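Local coordinates for protein succinyl-CoA ligase (ADP-forming) subunit alpha (Methanosaeta concilii, PDB 6HXI) that belongs to the succinyl-CoA ligase family, binds coenzyme A, and carries a C-terminal region of the citrate synthase family, at residues Q503-Y508 against D541-I546. Residues are numbered along the deposited sequence; the frame is centred on the assembly and turned at random.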
loop_
_atom_site.group_PDB
_atom_site.type_symbol
_atom_site.label_atom_id
_atom_site.label_comp_id
_atom_site.label_asym_id
_atom_site.label_seq_id
_atom_site.Cartn_x
_atom_site.Cartn_y
_atom_site.Cartn_z
ATOM N N GLN B 503 -20.519 -15.443 -20.514
ATOM C CA GLN B 503 -20.759 -16.404 -21.576
ATOM C C GLN B 503 -19.471 -16.939 -22.157
ATOM O O GLN B 503 -19.387 -18.134 -22.407
ATOM C CB GLN B 503 -21.707 -15.847 -22.649
ATOM C CG GLN B 503 -22.494 -16.918 -23.438
ATOM C CD GLN B 503 -23.098 -18.044 -22.610
ATOM O OE1 GLN B 503 -24.077 -17.866 -21.855
ATOM N NE2 GLN B 503 -22.524 -19.238 -22.760
ATOM N N LEU B 504 -18.454 -16.075 -22.286
ATOM C CA LEU B 504 -17.120 -16.468 -22.747
ATOM C C LEU B 504 -16.506 -17.527 -21.796
ATOM O O LEU B 504 -15.998 -18.530 -22.268
ATOM C CB LEU B 504 -16.207 -15.232 -22.862
ATOM C CG LEU B 504 -16.466 -14.365 -24.111
ATOM C CD1 LEU B 504 -16.313 -12.848 -23.803
ATOM C CD2 LEU B 504 -15.585 -14.807 -25.281
ATOM N N LEU B 505 -16.653 -17.327 -20.470
ATOM C CA LEU B 505 -16.154 -18.224 -19.411
ATOM C C LEU B 505 -16.893 -19.535 -19.364
ATOM O O LEU B 505 -16.271 -20.594 -19.357
ATOM C CB LEU B 505 -16.181 -17.535 -18.042
ATOM C CG LEU B 505 -15.182 -16.436 -17.789
ATOM C CD1 LEU B 505 -15.577 -15.617 -16.597
ATOM C CD2 LEU B 505 -13.761 -16.981 -17.606
ATOM N N ILE B 506 -18.212 -19.482 -19.381
ATOM C CA ILE B 506 -19.044 -20.677 -19.395
ATOM C C ILE B 506 -18.888 -21.482 -20.690
ATOM O O ILE B 506 -18.864 -22.728 -20.622
ATOM C CB ILE B 506 -20.520 -20.301 -19.138
ATOM C CG1 ILE B 506 -20.748 -19.922 -17.662
ATOM C CG2 ILE B 506 -21.459 -21.417 -19.628
ATOM C CD1 ILE B 506 -22.294 -19.712 -17.281
ATOM N N SER B 507 -18.842 -20.813 -21.862
ATOM C CA SER B 507 -18.727 -21.573 -23.122
ATOM C C SER B 507 -17.385 -22.353 -23.167
ATOM O O SER B 507 -17.366 -23.553 -23.434
ATOM C CB SER B 507 -18.984 -20.701 -24.356
ATOM O OG SER B 507 -18.185 -19.528 -24.387
ATOM N N TYR B 508 -16.312 -21.705 -22.745
ATOM C CA TYR B 508 -15.012 -22.364 -22.632
ATOM C C TYR B 508 -15.025 -23.608 -21.683
ATOM O O TYR B 508 -14.475 -24.638 -22.045
ATOM C CB TYR B 508 -13.924 -21.337 -22.233
ATOM C CG TYR B 508 -12.538 -21.945 -22.157
ATOM C CD1 TYR B 508 -11.733 -22.031 -23.290
ATOM C CD2 TYR B 508 -12.096 -22.578 -20.997
ATOM C CE1 TYR B 508 -10.510 -22.700 -23.262
ATOM C CE2 TYR B 508 -10.866 -23.240 -20.954
ATOM C CZ TYR B 508 -10.063 -23.266 -22.078
ATOM O OH TYR B 508 -8.866 -23.918 -22.053
ATOM N N ASP B 541 -18.172 -12.656 -11.350
ATOM C CA ASP B 541 -17.555 -13.086 -10.107
ATOM C C ASP B 541 -17.998 -14.480 -9.686
ATOM O O ASP B 541 -17.156 -15.275 -9.286
ATOM C CB ASP B 541 -17.756 -12.055 -8.980
ATOM C CG ASP B 541 -16.935 -10.789 -9.185
ATOM O OD1 ASP B 541 -16.582 -10.489 -10.348
ATOM O OD2 ASP B 541 -16.657 -10.091 -8.186
ATOM N N GLY B 542 -19.282 -14.774 -9.843
ATOM C CA GLY B 542 -19.840 -16.090 -9.554
ATOM C C GLY B 542 -19.259 -17.146 -10.448
ATOM O O GLY B 542 -18.816 -18.197 -9.976
ATOM N N CYS B 543 -19.223 -16.833 -11.739
ATOM C CA CYS B 543 -18.702 -17.669 -12.796
ATOM C C CYS B 543 -17.237 -18.087 -12.536
ATOM O O CYS B 543 -16.918 -19.257 -12.689
ATOM C CB CYS B 543 -18.847 -16.951 -14.131
ATOM S SG CYS B 543 -18.762 -18.048 -15.556
ATOM N N ILE B 544 -16.374 -17.147 -12.103
ATOM C CA ILE B 544 -14.955 -17.408 -11.837
ATOM C C ILE B 544 -14.787 -18.330 -10.627
ATOM O O ILE B 544 -14.084 -19.326 -10.752
ATOM C CB ILE B 544 -14.120 -16.098 -11.738
ATOM C CG1 ILE B 544 -14.087 -15.362 -13.103
ATOM C CG2 ILE B 544 -12.691 -16.328 -11.187
ATOM C CD1 ILE B 544 -13.816 -13.873 -12.936
ATOM N N GLY B 545 -15.422 -17.994 -9.495
ATOM C CA GLY B 545 -15.347 -18.797 -8.283
ATOM C C GLY B 545 -15.807 -20.237 -8.482
ATOM O O GLY B 545 -15.104 -21.175 -8.109
ATOM N N ILE B 546 -16.963 -20.418 -9.125
ATOM C CA ILE B 546 -17.544 -21.722 -9.370
ATOM C C ILE B 546 -16.693 -22.523 -10.359
ATOM O O ILE B 546 -16.407 -23.697 -10.099
ATOM C CB ILE B 546 -19.027 -21.560 -9.829
ATOM C CG1 ILE B 546 -19.915 -21.112 -8.657
ATOM C CG2 ILE B 546 -19.562 -22.827 -10.541
ATOM C CD1 ILE B 546 -21.139 -20.197 -9.076
#
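The sulfur of Cys543 is the bump that enters the face of helix 500-512, lying between Leu505 CB and Ile506 CG1. In the conformer described, SG lies 3.6 Å from Leu505 CB and 3.4 Å from Ile506 CG1. Leu505 CB and Ile506 CG1 form the walls of its notch and stand 5.2 Å apart. Because Cys543 was modelled in two conformers, the part played by its sulfur is less certain than the Leu505-Ile544 contact. Cys543 holds SG anti to its backbone N (chi1 -161°), which carries the sulfur toward the neighbouring helix. The CB of Ile506 does not point straight across, but CG1, turned to lie beside the backbone N (chi1 -73°), reaches the sulfur. The reciprocal bump is the methyl CD1 of Leu505, which settles into the hollow between Cys543 and Ile544. It comes within 3.8 Å of Ile544 CG1 and 4.1 Å of Cys543 SG, the leucine branch and isoleucine chain crossing at a slant. The axes of segments 503-508 and 541-546 come within 9.9 Å, 27° from parallel, with Leu505 and Cys543 facing each other. Phe404 and Ile411 of helix 399-412 also pack on Leu505, Val412 of that helix and Ile454 on Ile544, and Leu519 and Leu523 of helix 517-530 on Ile506. The interface thus joins two helices within the helical citrate-synthase-like part of the chain, with coenzyme A about 14 Å from the Cys543 side chain. All four touching residues are buried and the pairing is wholly apolar, so cohesion rests on dispersion and exclusion of water.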